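Local atomic coordinates of germination-specific N-acetylmuramoyl-L-alanine amidase, Autolysin (Clostridioides difficile, PDB entry 7RAG), a protein that probably cleaves the amide bond between N-acetylmuramic acid and L-alanine in cortex peptidoglycan as a zinc-dependent amidase, and is allosterically activated by the lipoprotein GerS. Residues S116-D128 and T150-L164. Sequence-based numbering, arbitrary orientation.
Sequences SKYYGAQTFYPKD and TNNREVKPRDDIYLL
Phe124 pairs with Lys156 and Tyr125 with Pro157 in parallel register, the short strands 122-126 and 156-158 twisting markedly against each other. A ladder of backbone bonds joins them: Lys156 N to Thr123 O, a weak bond from Tyr125 N to Lys156 O, Arg158 N to Tyr125 O, and Lys127 N to Arg158 O at 2.7 Å. Pro157 fits this edge because its nitrogen, which has no hydrogen to give, falls at a position where none is called for.

Arg153, extended from CG to NE, grips Tyr119 O side-on with NE and NH2, each 3.1 Å away and both above the same face of that carbonyl's plane. Its NH1 meets a lone pair of Gln122 OE1, the amide standing nearly perpendicular to the guanidinium (85°). Gln122, bent at chi2 (72°), brings NE2 within 2.6 Å of Glu154 O while also donating to Thr123 O, so both ends of its amide are used and its rotation is fixed. Asn151 ND2 lies 2.9 Å from Ala121 O, on a lone pair, while its OD1 closes an Asx turn onto Arg153 N. At Gly120 the backbone takes angles easy only for a residue without a side chain, and its CA packs 3.8 Å from Arg153 NE.

Phe124 and Lys156 project from one face of the sheet, Tyr125 and Pro157 from the other. Arg158, folded at chi2 and chi3, lays CG 3.5 Å from Phe124 CD1; its NH1 lies over one face of that ring, toward the rim, in a cation-pi contact, the guanidinium standing steeply against the ring (78°) and held by a salt bridge to Asp160. Tyr125 lies alongside Pro157, whose CA makes a CH-pi contact 3.9 Å from the ring centroid.

The two strands and helix 130-147 form a beta-alpha-beta unit at one edge of the sheet. Tyr125 and Val155 touch that helix, whereas strand 122-126 pairs antiparallel with strand 171-178, where Phe124 packs on Leu173 and Glu175; the side chain of Phe124 lies about 7 Å from that of His109, a zinc ligand.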
ATOM      1  N   SER B 116      28.337  13.923 -31.012  1.00 95.28           N
ATOM      2  CA  SER B 116      28.279  14.155 -29.574  1.00 93.54           C
ATOM      3  C   SER B 116      26.899  14.572 -29.083  1.00 95.37           C
ATOM      4  O   SER B 116      26.691  14.643 -27.866  1.00 94.31           O
ATOM      5  CB  SER B 116      29.294  15.232 -29.184  1.00 90.52           C
ATOM      6  OG  SER B 116      28.926  16.501 -29.713  1.00 88.87           O
ATOM      7  N   LYS B 117      25.957  14.847 -29.989  1.00 92.21           N
ATOM      8  CA  LYS B 117      24.614  15.267 -29.611  1.00 90.86           C
ATOM      9  C   LYS B 117      23.766  14.127 -29.064  1.00 95.95           C
ATOM     10  O   LYS B 117      22.734  14.394 -28.440  1.00100.39           O
ATOM     11  CB  LYS B 117      23.899  15.903 -30.811  1.00 90.96           C
ATOM     12  N   TYR B 118      24.168  12.876 -29.272  1.00 92.08           N
ATOM     13  CA  TYR B 118      23.388  11.744 -28.798  1.00 93.30           C
ATOM     14  C   TYR B 118      23.632  11.491 -27.316  1.00 94.17           C
ATOM     15  O   TYR B 118      24.765  11.587 -26.830  1.00 91.75           O
ATOM     16  CB  TYR B 118      23.720  10.494 -29.605  1.00 90.51           C
ATOM     17  CG  TYR B 118      23.221  10.596 -31.019  1.00103.84           C
ATOM     18  CD1 TYR B 118      21.857  10.562 -31.298  1.00102.88           C
ATOM     19  CD2 TYR B 118      24.104  10.755 -32.082  1.00106.61           C
ATOM     20  CE1 TYR B 118      21.386  10.669 -32.594  1.00 98.27           C
ATOM     21  CE2 TYR B 118      23.639  10.862 -33.388  1.00103.85           C
ATOM     22  CZ  TYR B 118      22.279  10.819 -33.634  1.00101.73           C
ATOM     23  OH  TYR B 118      21.816  10.923 -34.925  1.00105.08           O
ATOM     24  N   TYR B 119      22.552  11.160 -26.605  1.00 96.48           N
ATOM     25  CA  TYR B 119      22.596  10.858 -25.181  1.00 91.73           C
ATOM     26  C   TYR B 119      21.428   9.947 -24.821  1.00 87.54           C
ATOM     27  O   TYR B 119      20.467   9.800 -25.582  1.00 85.38           O
ATOM     28  CB  TYR B 119      22.546  12.133 -24.327  1.00 93.53           C
ATOM     29  CG  TYR B 119      21.178  12.775 -24.318  1.00 98.80           C
ATOM     30  CD1 TYR B 119      20.354  12.697 -23.197  1.00 97.75           C
ATOM     31  CD2 TYR B 119      20.697  13.440 -25.444  1.00100.07           C
ATOM     32  CE1 TYR B 119      19.093  13.284 -23.196  1.00100.11           C
ATOM     33  CE2 TYR B 119      19.442  14.019 -25.453  1.00102.66           C
ATOM     34  CZ  TYR B 119      18.645  13.941 -24.330  1.00101.70           C
ATOM     35  OH  TYR B 119      17.398  14.523 -24.355  1.00101.12           O
ATOM     36  N   GLY B 120      21.526   9.333 -23.637  1.00 88.03           N
ATOM     37  CA  GLY B 120      20.472   8.487 -23.106  1.00 77.03           C
ATOM     38  C   GLY B 120      20.894   7.052 -22.850  1.00 76.21           C
ATOM     39  O   GLY B 120      21.763   6.507 -23.542  1.00 74.18           O
ATOM     40  N   ALA B 121      20.296   6.429 -21.838  1.00 76.13           N
ATOM     41  CA  ALA B 121      20.445   4.997 -21.641  1.00 65.40           C
ATOM     42  C   ALA B 121      19.564   4.245 -22.632  1.00 66.52           C
ATOM     43  O   ALA B 121      18.422   4.637 -22.907  1.00 63.96           O
ATOM     44  CB  ALA B 121      20.068   4.610 -20.215  1.00 61.52           C
ATOM     45  N   GLN B 122      20.106   3.164 -23.172  1.00 63.57           N
ATOM     46  CA  GLN B 122      19.425   2.368 -24.174  1.00 62.49           C
ATOM     47  C   GLN B 122      19.543   0.893 -23.819  1.00 58.44           C
ATOM     48  O   GLN B 122      20.640   0.410 -23.547  1.00 60.22           O
ATOM     49  CB  GLN B 122      20.027   2.635 -25.549  1.00 63.04           C
ATOM     50  CG  GLN B 122      19.475   1.735 -26.626  1.00 64.18           C
ATOM     51  CD  GLN B 122      18.063   2.089 -26.976  1.00 67.05           C
ATOM     52  OE1 GLN B 122      17.784   3.224 -27.365  1.00 73.96           O
ATOM     53  NE2 GLN B 122      17.148   1.137 -26.816  1.00 66.80           N
ATOM     54  N   THR B 123      18.425   0.175 -23.836  1.00 61.84           N
ATOM     55  CA  THR B 123      18.428  -1.263 -23.600  1.00 60.95           C
ATOM     56  C   THR B 123      18.212  -2.029 -24.905  1.00 57.18           C
ATOM     57  O   THR B 123      17.550  -1.557 -25.829  1.00 61.26           O
ATOM     58  CB  THR B 123      17.356  -1.641 -22.583  1.00 56.54           C
ATOM     59  OG1 THR B 123      17.284  -0.614 -21.597  1.00 60.41           O
ATOM     60  CG2 THR B 123      17.711  -2.935 -21.882  1.00 54.68           C
ATOM     61  N   PHE B 124      18.807  -3.208 -24.983  1.00 58.74           N
ATOM     62  CA  PHE B 124      18.677  -4.087 -26.129  1.00 59.34           C
ATOM     63  C   PHE B 124      18.356  -5.487 -25.629  1.00 55.00           C
ATOM     64  O   PHE B 124      18.693  -5.861 -24.498  1.00 59.10           O
ATOM     65  CB  PHE B 124      19.955  -4.146 -26.980  1.00 57.85           C
ATOM     66  CG  PHE B 124      20.524  -2.806 -27.354  1.00 60.09           C
ATOM     67  CD1 PHE B 124      20.198  -2.211 -28.557  1.00 65.01           C
ATOM     68  CD2 PHE B 124      21.423  -2.166 -26.528  1.00 60.82           C
ATOM     69  CE1 PHE B 124      20.746  -0.988 -28.914  1.00 63.48           C
ATOM     70  CE2 PHE B 124      21.962  -0.947 -26.876  1.00 60.94           C
ATOM     71  CZ  PHE B 124      21.633  -0.361 -28.067  1.00 59.60           C
ATOM     72  N   TYR B 125      17.737  -6.263 -26.503  1.00 54.51           N
ATOM     73  CA  TYR B 125      17.365  -7.646 -26.265  1.00 55.81           C
ATOM     74  C   TYR B 125      17.647  -8.426 -27.539  1.00 57.70           C
ATOM     75  O   TYR B 125      17.602  -7.856 -28.636  1.00 56.88           O
ATOM     76  CB  TYR B 125      15.880  -7.770 -25.887  1.00 56.93           C
ATOM     77  CG  TYR B 125      14.930  -7.405 -27.022  1.00 58.31           C
ATOM     78  CD1 TYR B 125      14.400  -8.391 -27.854  1.00 56.46           C
ATOM     79  CD2 TYR B 125      14.573  -6.077 -27.259  1.00 60.39           C
ATOM     80  CE1 TYR B 125      13.554  -8.072 -28.879  1.00 62.10           C
ATOM     81  CE2 TYR B 125      13.725  -5.741 -28.285  1.00 64.03           C
ATOM     82  CZ  TYR B 125      13.213  -6.748 -29.093  1.00 67.12           C
ATOM     83  OH  TYR B 125      12.358  -6.431 -30.112  1.00 67.96           O
ATOM     84  N   PRO B 126      17.931  -9.723 -27.432  1.00 55.59           N
ATOM     85  CA  PRO B 126      18.215 -10.507 -28.640  1.00 56.57           C
ATOM     86  C   PRO B 126      16.958 -10.661 -29.479  1.00 62.41           C
ATOM     87  O   PRO B 126      15.892 -10.992 -28.957  1.00 64.37           O
ATOM     88  CB  PRO B 126      18.684 -11.851 -28.078  1.00 58.47           C
ATOM     89  CG  PRO B 126      17.966 -11.966 -26.771  1.00 52.93           C
ATOM     90  CD  PRO B 126      17.863 -10.572 -26.232  1.00 52.78           C
ATOM     91  N   LYS B 127      17.097 -10.443 -30.790  1.00 63.88           N
ATOM     92  CA  LYS B 127      15.952 -10.463 -31.697  1.00 66.56           C
ATOM     93  C   LYS B 127      15.065 -11.680 -31.437  1.00 66.68           C
ATOM     94  O   LYS B 127      15.560 -12.777 -31.170  1.00 64.03           O
ATOM     95  CB  LYS B 127      16.437 -10.455 -33.151  1.00 68.42           C
ATOM     96  CG  LYS B 127      15.312 -10.352 -34.178  1.00 72.09           C
ATOM     97  CD  LYS B 127      15.834 -10.339 -35.628  1.00 77.10           C
ATOM     98  CE  LYS B 127      16.102 -11.747 -36.169  1.00 80.30           C
ATOM     99  NZ  LYS B 127      15.403 -11.998 -37.478  1.00 80.24           N
ATOM    100  N   ASP B 128      13.743 -11.454 -31.441  1.00 66.17           N
ATOM    101  CA  ASP B 128      12.716 -12.501 -31.413  1.00 69.73           C
ATOM    102  C   ASP B 128      12.715 -13.352 -30.145  1.00 68.28           C
ATOM    103  O   ASP B 128      12.269 -14.503 -30.180  1.00 69.92           O
ATOM    104  CB  ASP B 128      12.837 -13.436 -32.618  1.00 76.55           C
ATOM    105  CG  ASP B 128      12.510 -12.754 -33.918  1.00 76.40           C
ATOM    106  OD1 ASP B 128      11.666 -11.832 -33.906  1.00 75.14           O
ATOM    107  OD2 ASP B 128      13.089 -13.159 -34.952  1.00 84.00           O
ATOM    108  N   THR B 150      13.477  12.787 -19.514  1.00 83.23           N
ATOM    109  CA  THR B 150      13.624  13.275 -20.877  1.00 82.05           C
ATOM    110  C   THR B 150      13.763  12.132 -21.873  1.00 85.36           C
ATOM    111  O   THR B 150      13.358  12.270 -23.031  1.00 80.42           O
ATOM    112  CB  THR B 150      14.847  14.190 -20.944  1.00 81.66           C
ATOM    113  OG1 THR B 150      14.469  15.469 -21.434  1.00 83.45           O
ATOM    114  CG2 THR B 150      15.942  13.607 -21.826  1.00 86.65           C
ATOM    115  N   ASN B 151      14.316  10.996 -21.440  1.00 82.23           N
ATOM    116  CA  ASN B 151      14.698   9.933 -22.362  1.00 80.52           C
ATOM    117  C   ASN B 151      13.462   9.194 -22.881  1.00 81.04           C
ATOM    118  O   ASN B 151      12.693   8.621 -22.099  1.00 82.85           O
ATOM    119  CB  ASN B 151      15.658   8.977 -21.660  1.00 79.29           C
ATOM    120  CG  ASN B 151      16.310   8.008 -22.609  1.00 72.97           C
ATOM    121  OD1 ASN B 151      16.180   8.139 -23.820  1.00 76.13           O
ATOM    122  ND2 ASN B 151      17.023   7.030 -22.067  1.00 72.10           N
ATOM    123  N   ASN B 152      13.270   9.202 -24.202  1.00 75.86           N
ATOM    124  CA  ASN B 152      12.158   8.502 -24.833  1.00 78.07           C
ATOM    125  C   ASN B 152      12.625   7.343 -25.703  1.00 76.55           C
ATOM    126  O   ASN B 152      11.863   6.857 -26.542  1.00 80.46           O
ATOM    127  CB  ASN B 152      11.304   9.470 -25.657  1.00 79.88           C
ATOM    128  CG  ASN B 152      10.473  10.411 -24.785  1.00 88.32           C
ATOM    129  OD1 ASN B 152       9.885   9.992 -23.785  1.00 89.95           O
ATOM    130  ND2 ASN B 152      10.432  11.689 -25.157  1.00 85.52           N
ATOM    131  N   ARG B 153      13.857   6.884 -25.515  1.00 76.33           N
ATOM    132  CA  ARG B 153      14.338   5.743 -26.278  1.00 76.26           C
ATOM    133  C   ARG B 153      13.471   4.513 -26.017  1.00 77.46           C
ATOM    134  O   ARG B 153      12.964   4.302 -24.911  1.00 78.78           O
ATOM    135  CB  ARG B 153      15.788   5.438 -25.919  1.00 70.31           C
ATOM    136  CG  ARG B 153      16.784   6.472 -26.384  1.00 69.78           C
ATOM    137  CD  ARG B 153      18.157   6.131 -25.829  1.00 75.52           C
ATOM    138  NE  ARG B 153      19.206   7.014 -26.322  1.00 76.33           N
ATOM    139  CZ  ARG B 153      19.778   6.889 -27.511  1.00 77.14           C
ATOM    140  NH1 ARG B 153      19.393   5.927 -28.330  1.00 70.90           N
ATOM    141  NH2 ARG B 153      20.723   7.735 -27.882  1.00 86.69           N
ATOM    142  N   GLU B 154      13.298   3.704 -27.056  1.00 70.63           N
ATOM    143  CA  GLU B 154      12.588   2.439 -26.968  1.00 71.86           C
ATOM    144  C   GLU B 154      13.592   1.295 -27.042  1.00 77.65           C
ATOM    145  O   GLU B 154      14.690   1.455 -27.590  1.00 74.39           O
ATOM    146  CB  GLU B 154      11.554   2.311 -28.090  1.00 74.10           C
ATOM    147  CG  GLU B 154      10.361   3.257 -27.953  1.00 77.95           C
ATOM    148  CD  GLU B 154       9.346   2.778 -26.915  1.00 82.50           C
ATOM    149  OE1 GLU B 154       9.588   1.715 -26.301  1.00 90.33           O
ATOM    150  OE2 GLU B 154       8.309   3.456 -26.709  1.00 82.86           O
ATOM    151  N   VAL B 155      13.226   0.148 -26.451  1.00 79.06           N
ATOM    152  CA  VAL B 155      14.094  -1.022 -26.526  1.00 70.54           C
ATOM    153  C   VAL B 155      14.244  -1.421 -27.988  1.00 75.04           C
ATOM    154  O   VAL B 155      13.313  -1.285 -28.791  1.00 69.48           O
ATOM    155  CB  VAL B 155      13.548  -2.184 -25.679  1.00 62.89           C
ATOM    156  CG1 VAL B 155      13.312  -1.737 -24.253  1.00 60.66           C
ATOM    157  CG2 VAL B 155      12.272  -2.724 -26.273  1.00 59.16           C
ATOM    158  N   LYS B 156      15.448  -1.855 -28.354  1.00 74.67           N
ATOM    159  CA  LYS B 156      15.738  -2.225 -29.726  1.00 72.49           C
ATOM    160  C   LYS B 156      16.232  -3.661 -29.767  1.00 71.82           C
ATOM    161  O   LYS B 156      16.967  -4.083 -28.864  1.00 67.78           O
ATOM    162  CB  LYS B 156      16.809  -1.308 -30.341  1.00 71.78           C
ATOM    163  CG  LYS B 156      16.447   0.167 -30.409  1.00 71.77           C
ATOM    164  CD  LYS B 156      15.263   0.402 -31.322  1.00 79.36           C
ATOM    165  CE  LYS B 156      14.788   1.853 -31.240  1.00 84.78           C
ATOM    166  NZ  LYS B 156      13.301   1.994 -31.412  1.00 85.20           N
ATOM    167  N   PRO B 157      15.828  -4.439 -30.770  1.00 68.00           N
ATOM    168  CA  PRO B 157      16.406  -5.775 -30.946  1.00 68.41           C
ATOM    169  C   PRO B 157      17.811  -5.714 -31.525  1.00 68.09           C
ATOM    170  O   PRO B 157      18.179  -4.775 -32.235  1.00 74.33           O
ATOM    171  CB  PRO B 157      15.439  -6.443 -31.928  1.00 72.35           C
ATOM    172  CG  PRO B 157      14.933  -5.315 -32.715  1.00 74.33           C
ATOM    173  CD  PRO B 157      14.757  -4.190 -31.746  1.00 71.60           C
ATOM    174  N   ARG B 158      18.596  -6.742 -31.217  1.00 66.94           N
ATOM    175  CA  ARG B 158      19.914  -6.933 -31.805  1.00 66.94           C
ATOM    176  C   ARG B 158      20.035  -8.391 -32.204  1.00 68.57           C
ATOM    177  O   ARG B 158      19.366  -9.262 -31.650  1.00 68.50           O
ATOM    178  CB  ARG B 158      21.045  -6.554 -30.836  1.00 64.94           C
ATOM    179  CG  ARG B 158      21.028  -5.093 -30.377  1.00 65.98           C
ATOM    180  CD  ARG B 158      21.400  -4.138 -31.512  1.00 70.13           C
ATOM    181  NE  ARG B 158      22.800  -4.266 -31.924  1.00 73.85           N
ATOM    182  CZ  ARG B 158      23.816  -3.718 -31.263  1.00 74.17           C
ATOM    183  NH1 ARG B 158      23.582  -3.014 -30.162  1.00 66.51           N
ATOM    184  NH2 ARG B 158      25.067  -3.881 -31.695  1.00 79.21           N
ATOM    185  N   ASP B 159      20.874  -8.644 -33.194  1.00 70.17           N
ATOM    186  CA  ASP B 159      21.182 -10.014 -33.572  1.00 71.52           C
ATOM    187  C   ASP B 159      22.672 -10.187 -33.799  1.00 71.30           C
ATOM    188  O   ASP B 159      23.082 -11.215 -34.355  1.00 75.25           O
ATOM    189  CB  ASP B 159      20.422 -10.408 -34.828  1.00 75.69           C
ATOM    190  CG  ASP B 159      20.654  -9.433 -35.955  1.00 81.09           C
ATOM    191  OD1 ASP B 159      21.327  -8.400 -35.700  1.00 80.75           O
ATOM    192  OD2 ASP B 159      20.177  -9.691 -37.085  1.00 84.56           O
ATOM    193  N   ASP B 160      23.484  -9.202 -33.402  1.00 71.47           N
ATOM    194  CA  ASP B 160      24.929  -9.202 -33.579  1.00 68.32           C
ATOM    195  C   ASP B 160      25.697  -9.173 -32.260  1.00 67.54           C
ATOM    196  O   ASP B 160      26.924  -9.023 -32.280  1.00 66.82           O
ATOM    197  CB  ASP B 160      25.340  -8.003 -34.446  1.00 68.38           C
ATOM    198  CG  ASP B 160      25.009  -6.662 -33.792  1.00 76.98           C
ATOM    199  OD1 ASP B 160      24.144  -6.619 -32.884  1.00 73.11           O
ATOM    200  OD2 ASP B 160      25.616  -5.641 -34.183  1.00 85.11           O
ATOM    201  N   ILE B 161      25.016  -9.275 -31.120  1.00 64.25           N
ATOM    202  CA  ILE B 161      25.682  -9.392 -29.828  1.00 62.74           C
ATOM    203  C   ILE B 161      25.772 -10.873 -29.484  1.00 62.74           C
ATOM    204  O   ILE B 161      24.778 -11.483 -29.085  1.00 64.00           O
ATOM    205  CB  ILE B 161      24.944  -8.637 -28.719  1.00 63.25           C
ATOM    206  CG1 ILE B 161      24.562  -7.211 -29.140  1.00 66.26           C
ATOM    207  CG2 ILE B 161      25.798  -8.650 -27.478  1.00 54.81           C
ATOM    208  CD1 ILE B 161      25.692  -6.224 -29.121  1.00 70.50           C
ATOM    209  N   TYR B 162      26.975 -11.434 -29.592  1.00 59.42           N
ATOM    210  CA  TYR B 162      27.187 -12.851 -29.312  1.00 56.51           C
ATOM    211  C   TYR B 162      26.636 -13.251 -27.951  1.00 56.41           C
ATOM    212  O   TYR B 162      25.916 -14.245 -27.827  1.00 60.71           O
ATOM    213  CB  TYR B 162      28.682 -13.171 -29.394  1.00 58.39           C
ATOM    214  CG  TYR B 162      29.018 -14.605 -29.085  1.00 57.05           C
ATOM    215  CD1 TYR B 162      28.383 -15.639 -29.741  1.00 58.20           C
ATOM    216  CD2 TYR B 162      29.965 -14.921 -28.134  1.00 57.28           C
ATOM    217  CE1 TYR B 162      28.687 -16.954 -29.466  1.00 58.20           C
ATOM    218  CE2 TYR B 162      30.273 -16.242 -27.843  1.00 63.09           C
ATOM    219  CZ  TYR B 162      29.634 -17.257 -28.517  1.00 61.57           C
ATOM    220  OH  TYR B 162      29.931 -18.573 -28.230  1.00 60.23           O
ATOM    221  N   LEU B 163      26.951 -12.487 -26.914  1.00 58.25           N
ATOM    222  CA  LEU B 163      26.546 -12.917 -25.582  1.00 55.32           C
ATOM    223  C   LEU B 163      25.037 -12.927 -25.380  1.00 55.86           C
ATOM    224  O   LEU B 163      24.580 -13.521 -24.405  1.00 56.58           O
ATOM    225  CB  LEU B 163      27.207 -12.035 -24.518  1.00 57.60           C
ATOM    226  CG  LEU B 163      28.744 -12.085 -24.494  1.00 55.01           C
ATOM    227  CD1 LEU B 163      29.270 -11.225 -23.379  1.00 50.23           C
ATOM    228  CD2 LEU B 163      29.244 -13.505 -24.333  1.00 54.10           C
ATOM    229  N   LEU B 164      24.244 -12.310 -26.255  1.00 56.73           N
ATOM    230  CA  LEU B 164      22.793 -12.412 -26.121  1.00 58.36           C
ATOM    231  C   LEU B 164      22.166 -13.508 -26.978  1.00 61.38           C
ATOM    232  O   LEU B 164      20.992 -13.826 -26.765  1.00 65.40           O
ATOM    233  CB  LEU B 164      22.116 -11.086 -26.468  1.00 54.14           C
ATOM    234  CG  LEU B 164      22.544  -9.841 -25.719  1.00 52.86           C
ATOM    235  CD1 LEU B 164      21.854  -8.651 -26.341  1.00 55.95           C
ATOM    236  CD2 LEU B 164      22.196  -9.966 -24.259  1.00 50.52           C
TER